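Local coordinates for phosphate-binding protein PstS 2 (Streptococcus pneumoniae, PDB 4H1X) that probably serves as the solute-binding component of the PstSACB ABC transporter, which imports phosphate, at residues 27-32 against 245-250; 49-54 against 58-63; 175-178 against 183-186; 119-124 against 205-210; 93-98 against 227-232. One frame throughout, in Å; residues are numbered along the deposited sequence.

Interaction 1: residues 27-32 against 245-250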
# COMPACT_ATOMS: atom_id res chain seq x y z
N THR A 27 -4.79 -1.82 9.92
CA THR A 27 -5.84 -1.67 10.93
C THR A 27 -7.22 -1.46 10.28
O THR A 27 -8.20 -1.97 10.81
CB THR A 27 -5.49 -0.56 11.93
OG1 THR A 27 -5.38 0.68 11.23
CG2 THR A 27 -4.21 -0.87 12.74
N GLU A 28 -7.29 -0.76 9.13
CA GLU A 28 -8.57 -0.58 8.42
C GLU A 28 -9.07 -1.95 7.87
O GLU A 28 -10.22 -2.33 8.12
CB GLU A 28 -8.44 0.45 7.29
CG GLU A 28 -9.71 0.66 6.47
CD GLU A 28 -10.95 1.06 7.25
OE1 GLU A 28 -10.86 1.98 8.09
OE2 GLU A 28 -12.03 0.46 6.99
N ILE A 29 -8.22 -2.65 7.12
CA ILE A 29 -8.58 -3.93 6.49
C ILE A 29 -9.00 -5.01 7.53
O ILE A 29 -9.98 -5.71 7.30
CB ILE A 29 -7.44 -4.44 5.54
CG1 ILE A 29 -7.19 -3.44 4.38
CG2 ILE A 29 -7.79 -5.84 4.97
CD1 ILE A 29 -5.79 -3.59 3.71
N THR A 30 -8.26 -5.13 8.65
CA THR A 30 -8.58 -6.13 9.69
C THR A 30 -9.78 -5.70 10.58
O THR A 30 -10.27 -6.52 11.36
CB THR A 30 -7.35 -6.38 10.58
OG1 THR A 30 -6.95 -5.13 11.14
CG2 THR A 30 -6.20 -7.04 9.83
N GLY A 31 -10.19 -4.43 10.50
CA GLY A 31 -11.29 -3.89 11.30
C GLY A 31 -10.91 -3.46 12.70
O GLY A 31 -11.80 -3.25 13.55
N ILE A 32 -9.58 -3.33 12.96
CA ILE A 32 -9.02 -2.89 14.25
C ILE A 32 -9.26 -1.39 14.39
O ILE A 32 -9.38 -0.89 15.50
CB ILE A 32 -7.52 -3.29 14.33
CG1 ILE A 32 -7.37 -4.80 14.61
CG2 ILE A 32 -6.73 -2.47 15.36
CD1 ILE A 32 -6.06 -5.37 14.18
N VAL A 245 -3.49 -18.21 10.07
CA VAL A 245 -4.43 -17.56 10.98
C VAL A 245 -5.67 -17.20 10.21
O VAL A 245 -5.59 -16.86 9.04
CB VAL A 245 -3.87 -16.31 11.73
CG1 VAL A 245 -2.92 -16.72 12.85
CG2 VAL A 245 -3.20 -15.31 10.78
N SER A 246 -6.83 -17.23 10.88
CA SER A 246 -8.05 -16.71 10.27
C SER A 246 -8.02 -15.18 10.38
O SER A 246 -7.23 -14.65 11.17
CB SER A 246 -9.28 -17.27 11.00
OG SER A 246 -9.29 -16.89 12.37
N MSE A 247 -8.90 -14.47 9.64
CA MSE A 247 -8.98 -13.02 9.75
C MSE A 247 -9.45 -12.64 11.16
O MSE A 247 -8.98 -11.65 11.69
CB MSE A 247 -9.90 -12.40 8.67
CG MSE A 247 -9.24 -12.28 7.29
SE MSE A 247 -8.03 -10.76 7.00
CE MSE A 247 -9.32 -9.27 7.15
N ALA A 248 -10.33 -13.47 11.79
CA ALA A 248 -10.80 -13.25 13.17
C ALA A 248 -9.64 -13.31 14.14
O ALA A 248 -9.49 -12.42 14.98
CB ALA A 248 -11.85 -14.28 13.57
N GLU A 249 -8.81 -14.37 14.02
CA GLU A 249 -7.64 -14.56 14.87
C GLU A 249 -6.69 -13.41 14.67
O GLU A 249 -6.17 -12.90 15.65
CB GLU A 249 -6.92 -15.87 14.56
CG GLU A 249 -7.50 -17.08 15.26
CD GLU A 249 -6.85 -18.40 14.87
OE1 GLU A 249 -6.34 -18.52 13.73
OE2 GLU A 249 -6.87 -19.32 15.72
N LEU A 250 -6.48 -13.00 13.40
CA LEU A 250 -5.57 -11.90 13.06
C LEU A 250 -5.95 -10.63 13.82
O LEU A 250 -5.09 -10.02 14.46
CB LEU A 250 -5.55 -11.63 11.54
CG LEU A 250 -4.48 -10.63 11.06
CD1 LEU A 250 -3.06 -11.05 11.51
CD2 LEU A 250 -4.55 -10.46 9.55
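The side chain of Met247, present as selenomethionine, is folded at chi2 (-80°) and chi3 (-65°), which brings its CE methyl to the end of helix 21-30. The contact is helix end against helix start: helix 21-30 closes with a Schellman motif at Gly31, and helix 247-254 opens with a capping box. In the conformer given here, one of two deposited and so less certain, CE lies 3.6 Å from Ile29 O and 4.1 Å from Thr30 CA. It also touches Ile29 CG2, more loosely. Leu250, one turn further along, adds a second contact. Its CG stands opposite the backbone N (chi1 -172°), and its CD2 methyl is 3.8 Å from Thr30 CG2. These two side chains meet at about a right angle. Thr30 meets Leu250 with its methyl, while its OG1 bonds back to Phe26 O within its own helix. No hydrogen bond joins the segments; the contact is van der Waals packing, part of it against a carbonyl oxygen. Leu102 touches both Met247 and Leu250. Asp86 OD1 takes the N-H of Met247. In the capping box, Glu249 N donates to Ser246 OG at 3.1 Å, and Ser246 N returns a bond to Glu249 OE1 at 3.2 Å.

Interaction 2: residues 49-54 against 58-63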
# COMPACT_ATOMS: atom_id res chain seq x y z
N VAL A 49 4.69 -3.23 20.84
CA VAL A 49 5.88 -2.37 20.77
C VAL A 49 5.92 -1.79 19.35
O VAL A 49 5.32 -2.35 18.43
CB VAL A 49 7.21 -3.06 21.18
CG1 VAL A 49 7.16 -3.49 22.65
CG2 VAL A 49 7.51 -4.26 20.26
N ILE A 50 6.63 -0.69 19.17
CA ILE A 50 6.65 0.02 17.89
C ILE A 50 7.97 -0.13 17.15
O ILE A 50 9.06 0.01 17.74
CB ILE A 50 6.38 1.53 18.18
CG1 ILE A 50 5.09 1.75 19.02
CG2 ILE A 50 6.43 2.39 16.90
CD1 ILE A 50 3.72 1.20 18.41
N GLN A 51 7.85 -0.29 15.82
CA GLN A 51 8.97 -0.27 14.87
C GLN A 51 8.64 0.82 13.82
O GLN A 51 7.49 0.96 13.40
CB GLN A 51 9.27 -1.65 14.29
CG GLN A 51 10.05 -2.52 15.30
CD GLN A 51 11.49 -2.08 15.50
OE1 GLN A 51 12.11 -1.37 14.68
NE2 GLN A 51 12.07 -2.55 16.57
N ASN A 52 9.65 1.62 13.48
CA ASN A 52 9.52 2.80 12.62
C ASN A 52 9.61 2.52 11.11
O ASN A 52 9.44 3.45 10.31
CB ASN A 52 10.60 3.82 13.00
CG ASN A 52 11.99 3.25 12.94
OD1 ASN A 52 12.36 2.40 13.75
ND2 ASN A 52 12.75 3.64 11.93
N SER A 53 9.90 1.27 10.71
CA SER A 53 10.04 0.94 9.28
C SER A 53 9.82 -0.54 9.01
O SER A 53 9.84 -1.34 9.94
CB SER A 53 11.45 1.31 8.80
OG SER A 53 12.42 0.56 9.53
N THR A 54 9.76 -0.89 7.70
CA THR A 54 9.66 -2.27 7.24
C THR A 54 10.88 -3.06 7.75
O THR A 54 10.70 -4.16 8.27
CB THR A 54 9.56 -2.31 5.70
OG1 THR A 54 8.55 -1.40 5.29
CG2 THR A 54 9.24 -3.69 5.19
N LEU A 58 11.01 -6.34 10.28
CA LEU A 58 11.77 -7.55 9.90
C LEU A 58 12.79 -7.93 10.96
O LEU A 58 12.82 -9.09 11.37
CB LEU A 58 12.47 -7.39 8.54
CG LEU A 58 11.56 -7.41 7.32
CD1 LEU A 58 12.30 -6.99 6.08
CD2 LEU A 58 10.93 -8.76 7.13
N SER A 59 13.57 -6.96 11.45
CA SER A 59 14.59 -7.17 12.48
C SER A 59 13.96 -7.65 13.80
O SER A 59 14.50 -8.57 14.43
CB SER A 59 15.38 -5.89 12.71
OG SER A 59 16.25 -6.03 13.83
N ALA A 60 12.87 -6.99 14.24
CA ALA A 60 12.19 -7.33 15.48
C ALA A 60 11.59 -8.75 15.41
O ALA A 60 11.67 -9.49 16.39
CB ALA A 60 11.10 -6.32 15.78
N VAL A 61 10.97 -9.11 14.27
CA VAL A 61 10.35 -10.45 14.13
C VAL A 61 11.46 -11.53 14.03
O VAL A 61 11.39 -12.53 14.74
CB VAL A 61 9.38 -10.50 12.93
CG1 VAL A 61 8.93 -11.93 12.66
CG2 VAL A 61 8.18 -9.58 13.16
N GLN A 62 12.50 -11.29 13.21
CA GLN A 62 13.63 -12.23 13.13
C GLN A 62 14.33 -12.38 14.50
O GLN A 62 14.83 -13.45 14.82
CB GLN A 62 14.65 -11.78 12.07
CG GLN A 62 15.71 -12.85 11.77
CD GLN A 62 16.81 -12.42 10.82
OE1 GLN A 62 16.85 -11.28 10.34
NE2 GLN A 62 17.72 -13.34 10.53
N GLY A 63 14.38 -11.30 15.28
CA GLY A 63 15.08 -11.25 16.56
C GLY A 63 14.36 -11.80 17.78
O GLY A 63 14.97 -11.94 18.85
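From Gln51, on strand 49-51, the backbone turns into helix 54-63, so that Gln51 and Ala60 come to face each other with their CA atoms 7.8 Å apart. This is the first half of a beta-alpha-beta crossover. The helix leads on to strand 67-72, and both strands run parallel to strand 12-16, which lies between them. The CB atoms of Gln51 and Ala60 point at the opposing segment. Gln51 bends at chi2 (-72°), so its chain curls beside the Ala60 methyl. Gln51 CG and Gln51 NE2 each lie 4.0 Å from Ala60 CB. The amide is therefore met through a van der Waals contact here, not through a bond. Inside the helix, Thr54 and Leu58 are one turn apart. Leu58 also lays its CG 3.5 Å from Thr54 O, beside the hydrogen bond that links the two residues. Both side chains pack on Ile71 of strand 67-72. Ser53 is the N-cap, and its OG accepts from Gly56 N. A bound citrate, probably from the crystallisation liquor, lies about 3 Å from the Thr54 side chain at this helix start. In the first turn, an i to i+4 bond runs from Leu58 N to Thr54 O, 3.0 Å long and nearly straight at 172°.

Interaction 3: residues 175-178 against 183-186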
# COMPACT_ATOMS: atom_id res chain seq x y z
N GLU A 175 10.83 9.69 -11.83
CA GLU A 175 12.26 9.60 -12.21
C GLU A 175 12.41 9.00 -13.60
O GLU A 175 13.16 9.53 -14.43
CB GLU A 175 13.04 8.71 -11.22
CG GLU A 175 13.25 9.27 -9.83
CD GLU A 175 13.93 8.25 -8.93
OE1 GLU A 175 14.04 7.07 -9.31
OE2 GLU A 175 14.37 8.66 -7.83
N ALA A 176 11.71 7.86 -13.84
CA ALA A 176 11.81 7.15 -15.13
C ALA A 176 11.22 8.01 -16.25
O ALA A 176 11.80 8.06 -17.33
CB ALA A 176 11.10 5.80 -15.05
N TYR A 177 10.12 8.73 -15.97
CA TYR A 177 9.49 9.60 -16.96
C TYR A 177 10.40 10.79 -17.32
O TYR A 177 10.52 11.12 -18.51
CB TYR A 177 8.15 10.12 -16.45
CG TYR A 177 7.40 10.98 -17.46
CD1 TYR A 177 6.68 10.40 -18.50
CD2 TYR A 177 7.37 12.37 -17.33
CE1 TYR A 177 5.92 11.18 -19.37
CE2 TYR A 177 6.64 13.16 -18.22
CZ TYR A 177 5.91 12.56 -19.23
OH TYR A 177 5.20 13.33 -20.11
N LYS A 178 11.04 11.42 -16.31
CA LYS A 178 11.91 12.59 -16.50
C LYS A 178 13.20 12.22 -17.24
O LYS A 178 13.75 13.07 -17.94
CB LYS A 178 12.18 13.30 -15.18
CG LYS A 178 10.90 13.99 -14.66
CD LYS A 178 11.14 14.93 -13.49
CE LYS A 178 11.40 14.23 -12.20
NZ LYS A 178 12.07 15.13 -11.23
N GLU A 183 12.75 18.09 -19.76
CA GLU A 183 12.23 19.44 -19.51
C GLU A 183 10.84 19.44 -18.83
O GLU A 183 10.13 20.46 -18.85
CB GLU A 183 12.21 20.25 -20.82
CG GLU A 183 13.64 20.53 -21.24
CD GLU A 183 13.87 21.43 -22.44
OE1 GLU A 183 13.23 21.20 -23.50
OE2 GLU A 183 14.75 22.31 -22.35
N VAL A 184 10.47 18.31 -18.23
CA VAL A 184 9.23 18.16 -17.47
C VAL A 184 9.56 18.16 -16.00
O VAL A 184 10.44 17.40 -15.59
CB VAL A 184 8.41 16.90 -17.84
CG1 VAL A 184 7.28 16.63 -16.82
CG2 VAL A 184 7.82 17.03 -19.23
N THR A 185 8.86 18.98 -15.20
CA THR A 185 9.09 18.95 -13.76
C THR A 185 7.86 18.30 -13.11
O THR A 185 6.73 18.56 -13.51
CB THR A 185 9.41 20.33 -13.18
OG1 THR A 185 8.37 21.24 -13.50
CG2 THR A 185 10.72 20.88 -13.68
N ILE A 186 8.09 17.42 -12.15
CA ILE A 186 6.97 16.75 -11.48
C ILE A 186 7.11 17.00 -9.98
O ILE A 186 8.11 16.57 -9.40
CB ILE A 186 6.86 15.22 -11.82
CG1 ILE A 186 6.62 14.98 -13.36
CG2 ILE A 186 5.74 14.58 -10.98
CD1 ILE A 186 6.73 13.48 -13.84
O HOH W 1 10.88 17.67 -11.01
O HOH W 2 9.92 13.97 -9.51
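Tyr177 presents its ring edge to the strand, with Val184 CG1 near the ring plane and 3.8 Å from Tyr177 CE2. Ile186 CD1 comes to the ring obliquely, 3.7 Å from Tyr177 CD2. Both aliphatic side chains cross the tyrosine at about a right angle. Lys178 runs alongside them. Its CD lies 3.3 Å from Val184 O, and the bend at chi3 (-74°) carries its amine on toward Ile186. Two waters complete that approach. One accepts from Lys178 NZ at 2.8 Å and from Ile186 N at 3.0 Å. The other donates to Ile186 O at 3.2 Å and accepts a weak bond from the same amine. The amine thus reaches the strand backbone through water, without a direct bond between the segments. Further out, Tyr177 OH probably hydrogen-bonds with Asp120 OD2. The ring packs edge-to-face with Phe121, and Leu117 touches both Tyr177 and Val184. The contact joins the helix and second strand of the beta-alpha-beta unit made by strand 155-162, helix 164-180 and strand 183-190. Strand 183-190 pairs in parallel with strand 155-162. Helix 116-126 packs against the same side chains, and Ile186 also rests on Leu158 and Val160 of the neighbouring strand.

Interaction 4: residues 119-124 against 205-210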
# COMPACT_ATOMS: atom_id res chain seq x y z
N GLN A 119 -1.81 13.55 -19.25
CA GLN A 119 -2.21 12.38 -20.06
C GLN A 119 -0.98 11.62 -20.61
O GLN A 119 -0.98 10.39 -20.62
CB GLN A 119 -3.11 12.82 -21.23
CG GLN A 119 -4.50 13.31 -20.75
CD GLN A 119 -5.35 13.80 -21.89
OE1 GLN A 119 -5.77 14.97 -21.94
NE2 GLN A 119 -5.56 12.94 -22.86
N ASP A 120 0.08 12.36 -21.01
CA ASP A 120 1.30 11.70 -21.50
C ASP A 120 1.98 10.94 -20.34
O ASP A 120 2.48 9.83 -20.54
CB ASP A 120 2.26 12.72 -22.12
CG ASP A 120 3.44 12.06 -22.80
OD1 ASP A 120 3.23 11.39 -23.83
OD2 ASP A 120 4.54 12.08 -22.21
N PHE A 121 1.98 11.53 -19.14
CA PHE A 121 2.55 10.88 -17.96
C PHE A 121 1.74 9.59 -17.62
O PHE A 121 2.36 8.55 -17.35
CB PHE A 121 2.58 11.84 -16.77
CG PHE A 121 3.22 11.28 -15.51
CD1 PHE A 121 4.43 10.59 -15.57
CD2 PHE A 121 2.61 11.44 -14.27
CE1 PHE A 121 5.04 10.10 -14.39
CE2 PHE A 121 3.22 10.95 -13.11
CZ PHE A 121 4.41 10.26 -13.18
N ILE A 122 0.39 9.64 -17.70
CA ILE A 122 -0.49 8.47 -17.48
C ILE A 122 -0.14 7.38 -18.50
O ILE A 122 -0.09 6.20 -18.16
CB ILE A 122 -2.01 8.87 -17.56
CG1 ILE A 122 -2.44 9.87 -16.45
CG2 ILE A 122 -2.95 7.66 -17.63
CD1 ILE A 122 -2.13 9.51 -15.05
N SER A 123 0.09 7.79 -19.78
CA SER A 123 0.44 6.84 -20.85
C SER A 123 1.75 6.13 -20.48
O SER A 123 1.87 4.91 -20.65
CB SER A 123 0.55 7.54 -22.20
OG SER A 123 -0.71 8.10 -22.58
N PHE A 124 2.71 6.88 -19.94
CA PHE A 124 4.00 6.30 -19.51
C PHE A 124 3.75 5.29 -18.38
O PHE A 124 4.29 4.20 -18.41
CB PHE A 124 4.94 7.41 -19.01
CG PHE A 124 6.23 6.81 -18.47
CD1 PHE A 124 7.23 6.36 -19.34
CD2 PHE A 124 6.40 6.58 -17.11
CE1 PHE A 124 8.40 5.79 -18.86
CE2 PHE A 124 7.55 5.95 -16.62
CZ PHE A 124 8.54 5.56 -17.50
N ALA A 205 -4.18 20.11 -8.36
CA ALA A 205 -3.36 18.96 -8.70
C ALA A 205 -3.82 18.45 -10.03
O ALA A 205 -5.03 18.41 -10.30
CB ALA A 205 -3.50 17.86 -7.66
N ASP A 206 -2.88 17.97 -10.83
CA ASP A 206 -3.20 17.36 -12.10
C ASP A 206 -3.66 15.92 -11.86
O ASP A 206 -4.57 15.43 -12.52
CB ASP A 206 -1.98 17.43 -13.02
CG ASP A 206 -1.51 18.86 -13.27
OD1 ASP A 206 -2.30 19.66 -13.80
OD2 ASP A 206 -0.39 19.21 -12.84
N ILE A 207 -2.97 15.22 -10.95
CA ILE A 207 -3.25 13.81 -10.65
C ILE A 207 -3.27 13.63 -9.14
O ILE A 207 -2.42 14.21 -8.43
CB ILE A 207 -2.15 12.92 -11.31
CG1 ILE A 207 -2.14 13.10 -12.86
CG2 ILE A 207 -2.34 11.43 -10.97
CD1 ILE A 207 -0.83 12.59 -13.56
N GLY A 208 -4.21 12.83 -8.67
CA GLY A 208 -4.33 12.50 -7.26
C GLY A 208 -3.89 11.07 -7.00
O GLY A 208 -4.01 10.22 -7.89
N MSE A 209 -3.40 10.81 -5.78
CA MSE A 209 -2.95 9.49 -5.33
C MSE A 209 -3.83 9.07 -4.16
O MSE A 209 -3.93 9.80 -3.17
CB MSE A 209 -1.48 9.48 -4.89
CG MSE A 209 -0.52 10.08 -5.89
SE MSE A 209 1.31 10.05 -5.15
CE MSE A 209 1.18 11.40 -3.76
N VAL A 210 -4.46 7.91 -4.28
CA VAL A 210 -5.44 7.39 -3.32
C VAL A 210 -5.08 5.93 -3.06
O VAL A 210 -5.10 5.13 -3.98
CB VAL A 210 -6.88 7.57 -3.90
CG1 VAL A 210 -7.94 6.96 -2.96
CG2 VAL A 210 -7.19 9.05 -4.18
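Ile207 CD1 is the meeting point of this contact, touching Phe121 CD2 and Ile122 CD1 at 3.7 Å each. Ile207 has CG1 beside its own backbone N and then extends (chi2 163°), so the end methyl reaches the helix. Phe121 has its CG opposite the backbone N (chi1 -177°), which swings the ring out from helix 116-126 to the strand. The methyl meets that ring at its edge, close to the ring plane. Ile122 bends at chi2 (-52°), which turns its CD1 to the strand; this is less certain, because two conformers are deposited. The two isoleucines run antiparallel and meet at their end methyls. Ile108 of strand 103-110 touches both. Phe121 also rests on Leu158 and Met170. Strand 207-210 is hydrogen-bonded between strands 103-110 and 155-162, so helix 116-126 packs here on a face of the sheet. On the helix itself, Gln119 O takes Ser123 N at 2.9 Å and, from the other face of its carbonyl plane, Ser123 OG at 3.0 Å, in one of two deposited conformers. Phe121, Ile122 and Ile207 are all buried, and no hydrogen bond joins the segments. Dispersion and exclusion of water probably hold this contact, and it has no polar bond to set its direction.

Interaction 5: residues 93-98 against 227-232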
# COMPACT_ATOMS: atom_id res chain seq x y z
N ASP A 93 0.09 -14.11 -7.49
CA ASP A 93 -1.10 -14.78 -7.98
C ASP A 93 -2.35 -14.63 -7.09
O ASP A 93 -3.43 -14.38 -7.62
CB ASP A 93 -0.79 -16.27 -8.21
CG ASP A 93 0.10 -16.53 -9.42
OD1 ASP A 93 0.32 -15.59 -10.23
OD2 ASP A 93 0.56 -17.68 -9.57
N THR A 94 -2.22 -14.76 -5.75
CA THR A 94 -3.38 -14.70 -4.85
C THR A 94 -3.80 -13.25 -4.57
O THR A 94 -4.97 -13.01 -4.24
CB THR A 94 -3.15 -15.48 -3.56
OG1 THR A 94 -1.98 -14.99 -2.91
CG2 THR A 94 -3.03 -17.01 -3.82
N VAL A 95 -2.86 -12.30 -4.75
CA VAL A 95 -3.22 -10.89 -4.60
C VAL A 95 -4.01 -10.51 -5.86
O VAL A 95 -5.10 -9.94 -5.75
CB VAL A 95 -2.00 -9.97 -4.38
CG1 VAL A 95 -2.40 -8.48 -4.50
CG2 VAL A 95 -1.36 -10.24 -3.01
N LEU A 96 -3.46 -10.85 -7.06
CA LEU A 96 -4.08 -10.57 -8.36
C LEU A 96 -5.51 -11.12 -8.47
O LEU A 96 -6.42 -10.38 -8.84
CB LEU A 96 -3.22 -11.13 -9.50
CG LEU A 96 -2.09 -10.23 -9.99
CD1 LEU A 96 -1.20 -10.97 -10.98
CD2 LEU A 96 -2.65 -8.96 -10.63
N ASP A 97 -5.71 -12.40 -8.13
CA ASP A 97 -7.04 -13.01 -8.25
C ASP A 97 -7.98 -12.68 -7.05
O ASP A 97 -9.10 -13.19 -7.02
CB ASP A 97 -6.94 -14.53 -8.49
CG ASP A 97 -6.42 -15.38 -7.34
OD1 ASP A 97 -6.34 -14.86 -6.21
OD2 ASP A 97 -6.10 -16.56 -7.58
N GLY A 98 -7.54 -11.85 -6.11
CA GLY A 98 -8.34 -11.44 -4.95
C GLY A 98 -8.56 -12.47 -3.86
O GLY A 98 -9.34 -12.22 -2.93
N ILE A 227 -2.64 1.60 -10.35
CA ILE A 227 -1.30 1.49 -10.94
C ILE A 227 -0.50 0.36 -10.26
O ILE A 227 0.50 -0.09 -10.79
CB ILE A 227 -0.52 2.83 -10.91
CG1 ILE A 227 -0.22 3.31 -9.47
CG2 ILE A 227 -1.24 3.88 -11.74
CD1 ILE A 227 0.88 4.45 -9.33
N ALA A 228 -0.95 -0.09 -9.10
CA ALA A 228 -0.29 -1.16 -8.36
C ALA A 228 -1.20 -1.72 -7.30
O ALA A 228 -2.12 -1.03 -6.83
CB ALA A 228 0.98 -0.63 -7.68
N LEU A 229 -0.91 -2.96 -6.88
CA LEU A 229 -1.57 -3.60 -5.75
C LEU A 229 -0.52 -3.79 -4.69
O LEU A 229 0.60 -4.24 -4.98
CB LEU A 229 -2.25 -4.93 -6.11
CG LEU A 229 -3.34 -4.88 -7.18
CD1 LEU A 229 -3.89 -6.27 -7.42
CD2 LEU A 229 -4.46 -3.94 -6.78
N ASP A 230 -0.84 -3.36 -3.49
CA ASP A 230 0.08 -3.45 -2.38
C ASP A 230 -0.44 -4.48 -1.41
O ASP A 230 -1.44 -4.22 -0.75
CB ASP A 230 0.25 -2.07 -1.71
CG ASP A 230 1.15 -2.09 -0.48
OD1 ASP A 230 2.27 -2.66 -0.57
OD2 ASP A 230 0.71 -1.57 0.57
N GLY A 231 0.20 -5.64 -1.37
CA GLY A 231 -0.20 -6.68 -0.44
C GLY A 231 0.52 -6.45 0.88
O GLY A 231 1.57 -5.79 0.93
N ILE A 232 -0.06 -6.95 1.97
CA ILE A 232 0.52 -6.88 3.30
C ILE A 232 0.72 -8.32 3.79
O ILE A 232 -0.21 -9.12 3.74
CB ILE A 232 -0.34 -6.03 4.27
CG1 ILE A 232 -0.39 -4.54 3.83
CG2 ILE A 232 0.16 -6.17 5.73
CD1 ILE A 232 -1.51 -3.72 4.48
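No aromatic ring or other flat side chain takes part where Val95 and Leu96 meet Leu229, so this contact has no stacked face. Branched aliphatic groups do the touching. Of the flat groups in the strand, the carboxylate of Asp230 starts from a CB that points away from the helix, and its OD2 forms a salt bridge with Arg104 NE. Val95 sets CG1 opposite its backbone N (chi1 169°), which brings that methyl 3.9 Å from Leu229 CB and 4.0 Å from Leu229 CD1. Val95 and Leu229 run antiparallel, side by side. The other branch, Val95 CG2, lies 4.5 Å from Gly231 CA, where the strand offers bare backbone. Leu96 adds a looser touch, its CD2 4.4 Å from Leu229 CD1. Outside the two segments, Val95 also touches Ile140, and Val95 O accepts from Gln103 NE2. Just after the helix, Gly98 leaves helical geometry with positive phi. Short helix 92-96 thus packs on strand 223-236. That strand has a classic beta bulge where Ile227 and Ala228 face Phe106. It pairs with strands 67-72, 81-85 and 103-110, consistent with a strand that passes between the two lobes of a periplasmic binding protein.

In the fold
Interactions 3 and 4 form one continuous region, their centres about 12 Å apart. Tyr177 and Ala176 of interaction 3 both pack on Phe124 of interaction 4. Interaction 1 lies on the other side of the chain's centre from both, about 40 Å from interaction 3 and about 33 Å from interaction 4, centre to centre. Interaction 5 is nearest the middle of the chain, its centre about 10 Å from that of the chain and about 17 Å from that of interaction 1. Interactions 2, 3, 4 and 5 all reach the same mixed sheet. Interaction 1 closes the longest loop and encloses the others. The citrate lies beside interaction 2, whose centre is about 23 Å from that of interaction 5.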